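Local coordinates for protein Exo-beta-1,3-glucanase (Streptomyces sp. SirexAA-E, PDB 4PEY) that hydrolyses laminarin and laminarioligosaccharides as an exo-beta-1,3-glucanase of glycoside hydrolase family 55, releasing glucose and laminaribiose, at residues A[218-223]-A[331-336]; A[270-275]-A[292-297]; A[372-377]-A[400-405]; A[382-387]-A[417-422]. The protein carries 1 engineered substitution. All coordinates share one frame; numbering follows the deposited sequence.

Interaction 1 (A[218-223]-A[331-336])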
loop_
_atom_site.group_PDB
_atom_site.type_symbol
_atom_site.label_atom_id
_atom_site.label_comp_id
_atom_site.label_asym_id
_atom_site.label_seq_id
_atom_site.Cartn_x
_atom_site.Cartn_y
_atom_site.Cartn_z
ATOM N N VAL A 218 -5.588 -4.748 15.495
ATOM C CA VAL A 218 -6.877 -4.524 14.840
ATOM C C VAL A 218 -6.686 -4.706 13.342
ATOM O O VAL A 218 -5.690 -4.214 12.804
ATOM C CB VAL A 218 -7.431 -3.091 15.087
ATOM C CG1 VAL A 218 -8.868 -2.974 14.597
ATOM C CG2 VAL A 218 -7.308 -2.675 16.553
ATOM N N SER A 219 -7.610 -5.377 12.662
ATOM C CA SER A 219 -7.605 -5.357 11.209
ATOM C C SER A 219 -9.033 -5.481 10.711
ATOM O O SER A 219 -9.920 -5.981 11.415
ATOM C CB SER A 219 -6.720 -6.464 10.619
ATOM O OG SER A 219 -7.181 -7.757 10.970
ATOM N N ARG A 220 -9.263 -4.981 9.510
ATOM C CA ARG A 220 -10.575 -5.087 8.897
ATOM C C ARG A 220 -10.348 -5.300 7.419
ATOM O O ARG A 220 -9.775 -4.441 6.763
ATOM C CB ARG A 220 -11.409 -3.837 9.151
ATOM C CG ARG A 220 -12.836 -3.944 8.621
ATOM C CD ARG A 220 -13.656 -2.733 9.052
ATOM N NE ARG A 220 -13.112 -1.487 8.510
ATOM C CZ ARG A 220 -13.328 -0.280 9.040
ATOM N NH1 ARG A 220 -14.078 -0.148 10.132
ATOM N NH2 ARG A 220 -12.789 0.800 8.480
ATOM N N GLU A 221 -10.760 -6.449 6.894
ATOM C CA GLU A 221 -10.396 -6.756 5.519
ATOM C C GLU A 221 -11.030 -5.772 4.536
ATOM O O GLU A 221 -12.138 -5.246 4.750
ATOM C CB GLU A 221 -10.760 -8.199 5.158
ATOM C CG GLU A 221 -10.113 -9.247 6.065
ATOM C CD GLU A 221 -8.593 -9.085 6.224
ATOM O OE1 GLU A 221 -7.913 -8.594 5.295
ATOM O OE2 GLU A 221 -8.075 -9.464 7.300
ATOM N N LYS A 222 -10.290 -5.503 3.468
ATOM C CA LYS A 222 -10.714 -4.551 2.446
ATOM C C LYS A 222 -12.012 -4.982 1.763
ATOM O O LYS A 222 -12.168 -6.152 1.410
ATOM C CB LYS A 222 -9.605 -4.393 1.407
ATOM C CG LYS A 222 -9.858 -3.287 0.410
ATOM C CD LYS A 222 -8.797 -3.282 -0.685
ATOM C CE LYS A 222 -8.988 -4.451 -1.635
ATOM N NZ LYS A 222 -10.244 -4.385 -2.471
ATOM N N PRO A 223 -12.959 -4.042 1.584
ATOM C CA PRO A 223 -14.169 -4.386 0.830
ATOM C C PRO A 223 -13.842 -4.793 -0.606
ATOM O O PRO A 223 -12.841 -4.330 -1.170
ATOM C CB PRO A 223 -14.987 -3.086 0.860
ATOM C CG PRO A 223 -14.516 -2.380 2.114
ATOM C CD PRO A 223 -13.041 -2.695 2.182
ATOM N N GLY A 331 -16.317 4.726 10.435
ATOM C CA GLY A 331 -16.524 3.642 9.485
ATOM C C GLY A 331 -16.331 3.895 8.003
ATOM O O GLY A 331 -16.771 3.094 7.181
ATOM N N VAL A 332 -15.671 4.985 7.633
ATOM C CA VAL A 332 -15.435 5.221 6.213
ATOM C C VAL A 332 -14.331 4.271 5.750
ATOM O O VAL A 332 -13.362 4.044 6.470
ATOM C CB VAL A 332 -15.071 6.700 5.945
ATOM C CG1 VAL A 332 -14.504 6.899 4.544
ATOM C CG2 VAL A 332 -16.309 7.564 6.148
ATOM N N LYS A 333 -14.508 3.683 4.573
ATOM C CA LYS A 333 -13.574 2.695 4.052
ATOM C C LYS A 333 -13.120 3.119 2.667
ATOM O O LYS A 333 -13.845 2.946 1.679
ATOM C CB LYS A 333 -14.226 1.303 4.023
ATOM C CG LYS A 333 -14.723 0.866 5.409
ATOM C CD LYS A 333 -15.676 -0.327 5.370
ATOM C CE LYS A 333 -16.318 -0.572 6.741
ATOM N NZ LYS A 333 -17.459 0.352 7.062
ATOM N N VAL A 334 -11.926 3.701 2.607
ATOM C CA VAL A 334 -11.330 4.127 1.345
ATOM C C VAL A 334 -10.402 3.020 0.894
ATOM O O VAL A 334 -9.573 2.559 1.677
ATOM C CB VAL A 334 -10.554 5.449 1.486
ATOM C CG1 VAL A 334 -10.035 5.916 0.135
ATOM C CG2 VAL A 334 -11.434 6.516 2.123
ATOM N N ALA A 335 -10.551 2.564 -0.349
ATOM C CA ALA A 335 -9.821 1.374 -0.787
ATOM C C ALA A 335 -9.472 1.390 -2.265
ATOM O O ALA A 335 -10.343 1.623 -3.104
ATOM C CB ALA A 335 -10.638 0.115 -0.480
ATOM N N GLY A 336 -8.206 1.122 -2.582
ATOM C CA GLY A 336 -7.808 0.860 -3.956
ATOM C C GLY A 336 -7.780 2.064 -4.868
ATOM O O GLY A 336 -8.207 1.976 -6.018
#

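Interaction 2 (A[270-275]-A[292-297])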
loop_
_atom_site.group_PDB
_atom_site.type_symbol
_atom_site.label_atom_id
_atom_site.label_comp_id
_atom_site.label_asym_id
_atom_site.label_seq_id
_atom_site.Cartn_x
_atom_site.Cartn_y
_atom_site.Cartn_z
ATOM N N ALA A 270 -17.114 12.389 -14.650
ATOM C CA ALA A 270 -17.744 12.767 -13.386
ATOM C C ALA A 270 -17.016 13.937 -12.741
ATOM O O ALA A 270 -15.791 14.006 -12.775
ATOM C CB ALA A 270 -17.779 11.584 -12.431
ATOM N N THR A 271 -17.776 14.854 -12.156
ATOM C CA THR A 271 -17.200 15.976 -11.429
ATOM C C THR A 271 -17.192 15.700 -9.933
ATOM O O THR A 271 -17.950 14.863 -9.440
ATOM C CB THR A 271 -17.975 17.283 -11.682
ATOM O OG1 THR A 271 -19.316 17.144 -11.193
ATOM C CG2 THR A 271 -18.006 17.614 -13.166
ATOM N N ALA A 272 -16.338 16.409 -9.205
ATOM C CA ALA A 272 -16.348 16.307 -7.757
ATOM C C ALA A 272 -17.701 16.758 -7.197
ATOM O O ALA A 272 -18.169 16.214 -6.200
ATOM C CB ALA A 272 -15.220 17.121 -7.157
ATOM N N GLU A 273 -18.336 17.736 -7.842
ATOM C CA GLU A 273 -19.666 18.167 -7.425
ATOM C C GLU A 273 -20.657 17.001 -7.442
ATOM O O GLU A 273 -21.424 16.813 -6.496
ATOM C CB GLU A 273 -20.180 19.300 -8.320
ATOM C CG GLU A 273 -21.484 19.924 -7.834
ATOM C CD GLU A 273 -21.946 21.078 -8.712
ATOM O OE1 GLU A 273 -21.092 21.901 -9.108
ATOM O OE2 GLU A 273 -23.161 21.164 -9.002
ATOM N N THR A 274 -20.647 16.217 -8.514
ATOM C CA THR A 274 -21.577 15.093 -8.616
ATOM C C THR A 274 -21.203 13.989 -7.629
ATOM O O THR A 274 -22.068 13.428 -6.956
ATOM C CB THR A 274 -21.626 14.518 -10.042
ATOM O OG1 THR A 274 -22.105 15.522 -10.946
ATOM C CG2 THR A 274 -22.561 13.326 -10.106
ATOM N N ILE A 275 -19.914 13.684 -7.538
ATOM C CA ILE A 275 -19.438 12.681 -6.592
ATOM C C ILE A 275 -19.846 13.064 -5.165
ATOM O O ILE A 275 -20.338 12.226 -4.391
ATOM C CB ILE A 275 -17.906 12.519 -6.687
ATOM C CG1 ILE A 275 -17.526 11.863 -8.020
ATOM C CG2 ILE A 275 -17.369 11.706 -5.510
ATOM C CD1 ILE A 275 -16.065 12.030 -8.390
ATOM N N TYR A 292 -9.286 10.540 -12.943
ATOM C CA TYR A 292 -10.303 11.535 -12.614
ATOM C C TYR A 292 -9.703 12.834 -12.088
ATOM O O TYR A 292 -9.197 12.868 -10.977
ATOM C CB TYR A 292 -11.269 10.958 -11.567
ATOM C CG TYR A 292 -11.901 9.668 -12.006
ATOM C CD1 TYR A 292 -11.320 8.436 -11.701
ATOM C CD2 TYR A 292 -13.064 9.679 -12.756
ATOM C CE1 TYR A 292 -11.900 7.247 -12.128
ATOM C CE2 TYR A 292 -13.645 8.506 -13.181
ATOM C CZ TYR A 292 -13.064 7.293 -12.864
ATOM O OH TYR A 292 -13.665 6.136 -13.302
ATOM N N HIS A 293 -9.765 13.900 -12.882
ATOM C CA HIS A 293 -9.377 15.224 -12.398
ATOM C C HIS A 293 -10.523 15.822 -11.593
ATOM O O HIS A 293 -11.682 15.743 -12.005
ATOM C CB HIS A 293 -9.014 16.160 -13.559
ATOM C CG HIS A 293 -7.710 15.833 -14.212
ATOM N ND1 HIS A 293 -6.543 16.515 -13.933
ATOM C CD2 HIS A 293 -7.381 14.883 -15.120
ATOM C CE1 HIS A 293 -5.553 16.001 -14.642
ATOM N NE2 HIS A 293 -6.037 15.011 -15.375
ATOM N N VAL A 294 -10.209 16.421 -10.452
ATOM C CA VAL A 294 -11.225 17.106 -9.659
ATOM C C VAL A 294 -10.798 18.557 -9.391
ATOM O O VAL A 294 -9.625 18.832 -9.144
ATOM C CB VAL A 294 -11.507 16.366 -8.318
ATOM C CG1 VAL A 294 -12.119 15.001 -8.583
ATOM C CG2 VAL A 294 -10.245 16.234 -7.467
ATOM N N ASP A 295 -11.744 19.492 -9.465
ATOM C CA ASP A 295 -11.414 20.900 -9.246
ATOM C C ASP A 295 -11.752 21.350 -7.824
ATOM O O ASP A 295 -11.530 22.501 -7.453
ATOM C CB ASP A 295 -12.118 21.792 -10.274
ATOM C CG ASP A 295 -13.622 21.766 -10.155
ATOM O OD1 ASP A 295 -14.172 20.905 -9.439
ATOM O OD2 ASP A 295 -14.266 22.619 -10.804
ATOM N N GLN A 296 -12.291 20.423 -7.043
ATOM C CA GLN A 296 -12.534 20.638 -5.618
ATOM C C GLN A 296 -12.392 19.292 -4.917
ATOM O O GLN A 296 -12.477 18.248 -5.566
ATOM C CB GLN A 296 -13.919 21.242 -5.368
ATOM C CG GLN A 296 -15.055 20.324 -5.766
ATOM C CD GLN A 296 -16.423 20.934 -5.529
ATOM O OE1 GLN A 296 -16.911 20.972 -4.398
ATOM N NE2 GLN A 296 -17.051 21.415 -6.598
ATOM N N PRO A 297 -12.170 19.303 -3.592
ATOM C CA PRO A 297 -12.000 18.008 -2.921
ATOM C C PRO A 297 -13.226 17.101 -2.998
ATOM O O PRO A 297 -14.364 17.571 -2.943
ATOM C CB PRO A 297 -11.736 18.399 -1.462
ATOM C CG PRO A 297 -11.195 19.786 -1.536
ATOM C CD PRO A 297 -11.900 20.431 -2.684
HETATM O O HOH W 1 -13.215 13.338 -13.257
HETATM O O HOH W 2 -14.413 18.307 -10.613
HETATM O O HOH W 3 -16.724 19.990 -9.313
#

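Interaction 3 (A[372-377]-A[400-405]). With BGC (beta-D-glucopyranose), chain B.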
loop_
_atom_site.group_PDB
_atom_site.type_symbol
_atom_site.label_atom_id
_atom_site.label_comp_id
_atom_site.label_asym_id
_atom_site.label_seq_id
_atom_site.Cartn_x
_atom_site.Cartn_y
_atom_site.Cartn_z
ATOM N N PHE A 372 -2.675 4.744 -2.522
ATOM C CA PHE A 372 -1.335 5.068 -2.974
ATOM C C PHE A 372 -1.291 6.540 -3.334
ATOM O O PHE A 372 -2.274 7.096 -3.827
ATOM C CB PHE A 372 -0.953 4.177 -4.161
ATOM C CG PHE A 372 -1.244 2.720 -3.920
ATOM C CD1 PHE A 372 -0.760 2.090 -2.781
ATOM C CD2 PHE A 372 -2.037 1.991 -4.794
ATOM C CE1 PHE A 372 -1.040 0.759 -2.524
ATOM C CE2 PHE A 372 -2.314 0.651 -4.551
ATOM C CZ PHE A 372 -1.820 0.032 -3.416
ATOM N N VAL A 373 -0.162 7.181 -3.060
ATOM C CA VAL A 373 0.008 8.576 -3.427
ATOM C C VAL A 373 1.277 8.709 -4.247
ATOM O O VAL A 373 2.293 8.085 -3.929
ATOM C CB VAL A 373 0.067 9.491 -2.185
ATOM C CG1 VAL A 373 0.278 10.950 -2.606
ATOM C CG2 VAL A 373 -1.216 9.342 -1.368
ATOM N N ARG A 374 1.199 9.479 -5.330
ATOM C CA ARG A 374 2.349 9.736 -6.187
ATOM C C ARG A 374 2.530 11.233 -6.373
ATOM O O ARG A 374 1.547 11.947 -6.639
ATOM C CB ARG A 374 2.183 9.064 -7.553
ATOM C CG ARG A 374 3.251 9.483 -8.557
ATOM C CD ARG A 374 3.194 8.632 -9.817
ATOM N NE ARG A 374 2.019 8.926 -10.635
ATOM C CZ ARG A 374 1.517 8.089 -11.541
ATOM N NH1 ARG A 374 2.087 6.901 -11.732
ATOM N NH2 ARG A 374 0.456 8.435 -12.264
ATOM N N ILE A 375 3.769 11.707 -6.219
ATOM C CA ILE A 375 4.089 13.105 -6.496
ATOM C C ILE A 375 5.174 13.171 -7.576
ATOM O O ILE A 375 6.349 12.895 -7.312
ATOM C CB ILE A 375 4.549 13.875 -5.230
ATOM C CG1 ILE A 375 3.555 13.674 -4.075
ATOM C CG2 ILE A 375 4.744 15.364 -5.559
ATOM C CD1 ILE A 375 3.923 12.532 -3.133
ATOM N N GLY A 376 4.767 13.510 -8.799
ATOM C CA GLY A 376 5.679 13.506 -9.935
ATOM C C GLY A 376 5.806 12.155 -10.624
ATOM O O GLY A 376 5.208 11.165 -10.195
ATOM N N GLY A 377 6.589 12.106 -11.698
ATOM C CA GLY A 377 6.854 10.852 -12.388
ATOM C C GLY A 377 6.121 10.714 -13.709
ATOM O O GLY A 377 6.688 10.238 -14.696
ATOM N N TRP A 400 1.309 3.251 0.025
ATOM C CA TRP A 400 2.588 3.654 -0.550
ATOM C C TRP A 400 2.454 5.116 -0.878
ATOM O O TRP A 400 1.659 5.491 -1.746
ATOM C CB TRP A 400 2.945 2.871 -1.816
ATOM C CG TRP A 400 4.353 3.124 -2.382
ATOM C CD1 TRP A 400 5.508 3.358 -1.680
ATOM C CD2 TRP A 400 4.727 3.138 -3.775
ATOM N NE1 TRP A 400 6.578 3.506 -2.553
ATOM C CE2 TRP A 400 6.120 3.368 -3.839
ATOM C CE3 TRP A 400 4.019 2.960 -4.969
ATOM C CZ2 TRP A 400 6.812 3.423 -5.049
ATOM C CZ3 TRP A 400 4.711 3.024 -6.178
ATOM C CH2 TRP A 400 6.088 3.271 -6.207
ATOM N N VAL A 401 3.226 5.934 -0.175
ATOM C CA VAL A 401 3.196 7.371 -0.359
ATOM C C VAL A 401 4.569 7.719 -0.918
ATOM O O VAL A 401 5.579 7.585 -0.230
ATOM C CB VAL A 401 2.879 8.095 0.974
ATOM C CG1 VAL A 401 2.896 9.605 0.801
ATOM C CG2 VAL A 401 1.532 7.626 1.499
ATOM N N TRP A 402 4.596 8.149 -2.178
ATOM C CA TRP A 402 5.823 8.120 -2.974
ATOM C C TRP A 402 6.091 9.404 -3.733
ATOM O O TRP A 402 5.369 9.734 -4.678
ATOM C CB TRP A 402 5.741 6.950 -3.961
ATOM C CG TRP A 402 6.924 6.686 -4.880
ATOM C CD1 TRP A 402 8.131 6.135 -4.534
ATOM C CD2 TRP A 402 6.963 6.869 -6.303
ATOM N NE1 TRP A 402 8.925 5.980 -5.656
ATOM C CE2 TRP A 402 8.232 6.428 -6.751
ATOM C CE3 TRP A 402 6.053 7.371 -7.243
ATOM C CZ2 TRP A 402 8.604 6.470 -8.096
ATOM C CZ3 TRP A 402 6.432 7.424 -8.572
ATOM C CH2 TRP A 402 7.695 6.970 -8.987
ATOM N N ARG A 403 7.128 10.130 -3.320
ATOM C CA ARG A 403 7.651 11.211 -4.144
ATOM C C ARG A 403 8.515 10.561 -5.227
ATOM O O ARG A 403 9.452 9.820 -4.915
ATOM C CB ARG A 403 8.452 12.223 -3.317
ATOM C CG ARG A 403 9.160 13.248 -4.189
ATOM C CD ARG A 403 9.855 14.356 -3.403
ATOM N NE ARG A 403 10.643 15.169 -4.325
ATOM C CZ ARG A 403 11.957 15.065 -4.501
ATOM N NH1 ARG A 403 12.688 14.221 -3.779
ATOM N NH2 ARG A 403 12.549 15.826 -5.400
ATOM N N ALA A 404 8.187 10.802 -6.498
ATOM C CA ALA A 404 8.848 10.082 -7.594
ATOM C C ALA A 404 10.359 10.330 -7.629
ATOM O O ALA A 404 10.810 11.472 -7.529
ATOM C CB ALA A 404 8.233 10.469 -8.943
ATOM N N ASP A 405 11.123 9.251 -7.775
ATOM C CA ASP A 405 12.577 9.320 -7.926
ATOM C C ASP A 405 13.012 9.188 -9.378
ATOM O O ASP A 405 14.177 9.392 -9.702
ATOM C CB ASP A 405 13.234 8.205 -7.129
ATOM C CG ASP A 405 12.773 6.848 -7.599
ATOM O OD1 ASP A 405 13.479 6.208 -8.415
ATOM O OD2 ASP A 405 11.659 6.453 -7.198
HETATM C C2 BGC B . 12.822 2.434 -4.412
HETATM C C3 BGC B . 11.670 2.941 -5.274
HETATM C C4 BGC B . 12.206 3.421 -6.613
HETATM C C5 BGC B . 12.983 2.301 -7.284
HETATM C C6 BGC B . 13.502 2.738 -8.645
HETATM C C1 BGC B . 13.742 1.483 -5.181
HETATM O O2 BGC B . 12.295 1.791 -3.259
HETATM O O3 BGC B . 11.023 4.014 -4.623
HETATM O O4 BGC B . 11.154 3.860 -7.440
HETATM O O5 BGC B . 14.082 1.983 -6.462
HETATM O O6 BGC B . 14.533 3.684 -8.471
#

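Interaction 4 (A[382-387]-A[417-422])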
loop_
_atom_site.group_PDB
_atom_site.type_symbol
_atom_site.label_atom_id
_atom_site.label_comp_id
_atom_site.label_asym_id
_atom_site.label_seq_id
_atom_site.Cartn_x
_atom_site.Cartn_y
_atom_site.Cartn_z
ATOM N N LYS A 382 3.388 18.349 -7.221
ATOM C CA LYS A 382 3.834 18.937 -5.957
ATOM C C LYS A 382 2.753 18.866 -4.887
ATOM O O LYS A 382 1.572 19.099 -5.173
ATOM C CB LYS A 382 4.241 20.404 -6.140
ATOM C CG LYS A 382 5.507 20.635 -6.943
ATOM C CD LYS A 382 5.708 22.130 -7.125
ATOM C CE LYS A 382 6.921 22.443 -7.950
ATOM N NZ LYS A 382 7.016 23.907 -8.151
ATOM N N ALA A 383 3.167 18.559 -3.656
ATOM C CA ALA A 383 2.285 18.646 -2.495
ATOM C C ALA A 383 3.112 18.878 -1.234
ATOM O O ALA A 383 4.202 18.331 -1.106
ATOM C CB ALA A 383 1.441 17.383 -2.355
ATOM N N THR A 384 2.590 19.667 -0.298
ATOM C CA THR A 384 3.327 19.957 0.938
ATOM C C THR A 384 3.296 18.757 1.891
ATOM O O THR A 384 4.350 18.267 2.325
ATOM C CB THR A 384 2.770 21.212 1.632
ATOM O OG1 THR A 384 2.917 22.333 0.748
ATOM C CG2 THR A 384 3.526 21.499 2.917
ATOM N N THR A 385 2.094 18.282 2.212
ATOM C CA THR A 385 1.919 17.086 3.034
ATOM C C THR A 385 0.961 16.144 2.307
ATOM O O THR A 385 -0.138 16.546 1.949
ATOM C CB THR A 385 1.361 17.416 4.435
ATOM O OG1 THR A 385 2.140 18.457 5.039
ATOM C CG2 THR A 385 1.385 16.184 5.326
ATOM N N SER A 386 1.360 14.900 2.092
ATOM C CA SER A 386 0.513 14.043 1.269
ATOM C C SER A 386 -0.701 13.486 2.004
ATOM O O SER A 386 -1.826 13.656 1.535
ATOM C CB SER A 386 1.338 12.911 0.655
ATOM O OG SER A 386 2.143 13.418 -0.407
ATOM N N ILE A 387 -0.498 12.834 3.146
ATOM C CA ILE A 387 -1.636 12.363 3.933
ATOM C C ILE A 387 -1.573 12.895 5.354
ATOM O O ILE A 387 -0.569 12.723 6.042
ATOM C CB ILE A 387 -1.718 10.817 3.997
ATOM C CG1 ILE A 387 -1.672 10.202 2.593
ATOM C CG2 ILE A 387 -2.979 10.393 4.773
ATOM C CD1 ILE A 387 -1.870 8.667 2.570
ATOM N N ALA A 417 8.223 17.700 -2.474
ATOM C CA ALA A 417 7.156 17.255 -1.585
ATOM C C ALA A 417 7.789 17.067 -0.210
ATOM O O ALA A 417 8.511 16.093 0.014
ATOM C CB ALA A 417 6.501 15.959 -2.095
ATOM N N ASP A 418 7.570 18.024 0.687
ATOM C CA ASP A 418 8.303 18.039 1.950
ATOM C C ASP A 418 7.922 16.892 2.884
ATOM O O ASP A 418 8.795 16.252 3.459
ATOM C CB ASP A 418 8.103 19.374 2.678
ATOM C CG ASP A 418 8.998 20.483 2.136
ATOM O OD1 ASP A 418 9.922 20.187 1.344
ATOM O OD2 ASP A 418 8.791 21.654 2.526
ATOM N N TYR A 419 6.626 16.635 3.043
ATOM C CA TYR A 419 6.156 15.714 4.081
ATOM C C TYR A 419 5.254 14.632 3.491
ATOM O O TYR A 419 4.344 14.926 2.710
ATOM C CB TYR A 419 5.399 16.478 5.170
ATOM C CG TYR A 419 6.155 17.664 5.733
ATOM C CD1 TYR A 419 7.232 17.484 6.589
ATOM C CD2 TYR A 419 5.788 18.960 5.406
ATOM C CE1 TYR A 419 7.931 18.569 7.112
ATOM C CE2 TYR A 419 6.472 20.051 5.922
ATOM C CZ TYR A 419 7.538 19.853 6.778
ATOM O OH TYR A 419 8.213 20.938 7.279
ATOM N N GLY A 420 5.496 13.382 3.874
ATOM C CA GLY A 420 4.703 12.276 3.361
ATOM C C GLY A 420 3.416 12.083 4.137
ATOM O O GLY A 420 2.342 12.473 3.686
ATOM N N VAL A 421 3.529 11.490 5.323
ATOM C CA VAL A 421 2.383 11.226 6.185
ATOM C C VAL A 421 2.565 11.936 7.518
ATOM O O VAL A 421 3.649 11.887 8.111
ATOM C CB VAL A 421 2.196 9.707 6.431
ATOM C CG1 VAL A 421 1.010 9.438 7.360
ATOM C CG2 VAL A 421 2.034 8.957 5.104
ATOM N N HIS A 422 1.512 12.599 7.986
ATOM C CA HIS A 422 1.532 13.224 9.300
ATOM C C HIS A 422 0.348 12.684 10.094
ATOM O O HIS A 422 -0.803 12.935 9.731
ATOM C CB HIS A 422 1.466 14.749 9.190
ATOM C CG HIS A 422 1.650 15.454 10.497
ATOM N ND1 HIS A 422 1.382 16.796 10.671
ATOM C CD2 HIS A 422 2.080 14.997 11.697
ATOM C CE1 HIS A 422 1.647 17.136 11.921
ATOM N NE2 HIS A 422 2.074 16.062 12.564
HETATM O O HOH W 4 3.766 15.735 0.143
#

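Interaction 1 (A[218-223]-A[331-336])
K333 lies between R220 and P223, and its aliphatic chain carries the larger of two patches of contact between segments 218-223 and 331-336. Its CB starts at the proline ring, at 4.2 Å from P223 CG. The next carbon turns to the arginine, K333 CG standing 3.6 Å from R220 NH2. K333 CD returns to the proline, 4.0 Å from P223 CG, and K333 CE then settles over the centre of the R220 guanidinium, 3.7 Å above its plane. R220 and P223 each cross the lysine at about a right angle. A final bend in the chain (chi4 79°) turns the ammonium back to its own segment, where K333 NZ donates to G331 O at 2.8 Å. The two cationic groups are close, R220 NH1 being 4.6 Å from K333 NZ, but oxygens probably offset this: besides G331 O for the lysine, R220 NH2 is bonded to S367 OG and P365 O. With an alanine in place of K333 the chain beyond CB is lost, which would probably uncover one guanidinium face and leave G331 O without its ammonium donor. Farther along, K222 CG packs against the methyl CB of A335 at 3.6 Å, while K222 NZ bonds P223 O and forms a salt bridge with E113. No hydrogen bond links the two segments. The contact joins the end of strand 210-220 to strand 333-335, and thus belongs to the buried seam between the two tandem parallel beta-helices that make up the rib-cage fold of family 55.

Interaction 2 (A[270-275]-A[292-297])
A272, in the capped first turn of helix 272-280, packs on V294 and Q296 where strand 291-294 runs out, near the N-terminal end of the second beta-helix. T271 is the N-cap of this helix: its OG1 accepts from T274 N with an N-H...O angle of 157°. The direct contact centres on one methyl group. A272 CB lies 3.4 Å from Q296 O and 3.5 Å from Q296 CG, and on another flank it meets V294 CB at 4.0 Å. The glutamine reaches along the helix start because its CG sits between the backbone N and the carbonyl carbon (chi1 65°) and the chain beyond is extended, which takes NE2 alongside E273. No direct hydrogen bond crosses the contact; water does that work. One molecule joins A270 O to H293 O, donating to both. A second accepts from A272 N and D295 N, so an amide of the first helical turn, which has no carbonyl within the helix to bond, finds a partner. The D295 carboxylate is joined to the same turn through a third water, a placement that probably suits the partial positive charge of a helix N-terminus. P297 O also receives N276 ND2 from the helix. That third water accepts from E273 N at 3.1 Å and from Q296 NE2 at 3.1 Å, and donates to D295 OD1 at 2.7 Å.

Interaction 3 (A[372-377]-A[400-405])
V373 and I375 hydrogen-bond alternately with W400, W402 and A404, aligning strands 372-375 and 400-403 in parallel, 3° apart and 4.7 Å between axes. V373 N donates to W400 O at 2.8 Å and I375 N to W402 O, while W402 N and A404 N return bonds to V373 O and I375 O.

Packing centres on the W402 indole. It has A404 CA over one face and W400 CH2 over the opposite one, each offset toward the rim, the latter 3.6 Å above the plane. R374 runs beside the indole and touches its edge, R374 CD being 3.7 Å from W402 CZ3. On the other side of the sheet V373 CB meets V401 CG1 at 4.1 Å.

W402, in strand 400-403, and D405, in the loop just after it, bond beta-D-glucopyranose. W402 NE1 donates to sugar O3 at 3.1 Å. Each carboxylate oxygen of D405 takes one sugar hydroxyl: OD1 accepts from O6 and OD2 from O4, both at 2.7 Å. E436, H437 and Q130 complete the grip, and W400 NE1 is bonded to E436, so this tryptophan probably helps to position a sugar-binding residue.

The pair is flanked by strand 337-340, where D340 forms a salt bridge with R374, and by strand 429-436; in the beta-helix interior, V373, I375 and V401 meet S386 of strand 385-389, and V401 also meets I387.

Interaction 4 (A[382-387]-A[417-422])
I387 N to G420 O and H422 N to I387 O, each 2.9 Å long and close to straight, join two successive coils of the parallel beta-helix. Y419 N adds a third bond, to T384 O, with an N-H...O angle of 146°. Between them the chain turns corners at S386 and G420, and the S386 amide there is shared: it donates to Y419 O at 3.0 Å and weakly to G420 O. A water sits inside this bend, donating to A383 O and Y419 O and accepting from S386 OG, so that Y419 O is bonded by both the S386 amide and the water. CA-H...O contacts from A417 to A383 O and from V421 to I387 O continue the same parallel register.

Side chains pack outward from this backbone frame. The Y419 ring lies beside the preceding coil: with CG anti to the carbonyl carbon (chi1 -52°), its CD2 comes within 3.5 Å of T384 O, approached obliquely. T385, its bridge partner, has two conformers; in one, T385 OG1 is 3.7 Å from Y419 CD2 and CG2 reaches H422 CB. Within its own segment, D418 CB lies over one face of the ring, 3.6 Å above the plane. Cut back to an alanine, Y419 would probably leave a gap beside T384 O and D418 CB without the ring face it packs on. On the face bearing I387 and V421, the side chains point into the beta-helix interior, where V401 packs on both. S386 CB, at the corner, lies 3.2 Å from G420 O.

Overall arrangement
Interaction 2 comes inside the span that interaction 1 closes along the chain; interactions 3 and 4 come after both and interleave, their segments alternating. Interactions 3 and 4 have centres 10 Å apart and touch: I375 and V401 pack on S386, and V401 also on I387, so two walls of the same coils meet in the beta-helix interior. The other pairs of centres are 21 to 23 Å apart without touching. Strands 333-335 and 367-375 are neighbours, tying interaction 1, at the seam with the first beta-helix, to the wall that carries interaction 3. Interaction 2 lies toward the start of the second beta-helix, whereas interaction 3 holds part of a glucose-binding site, and interaction 4 lies beside it, with A417 against R403.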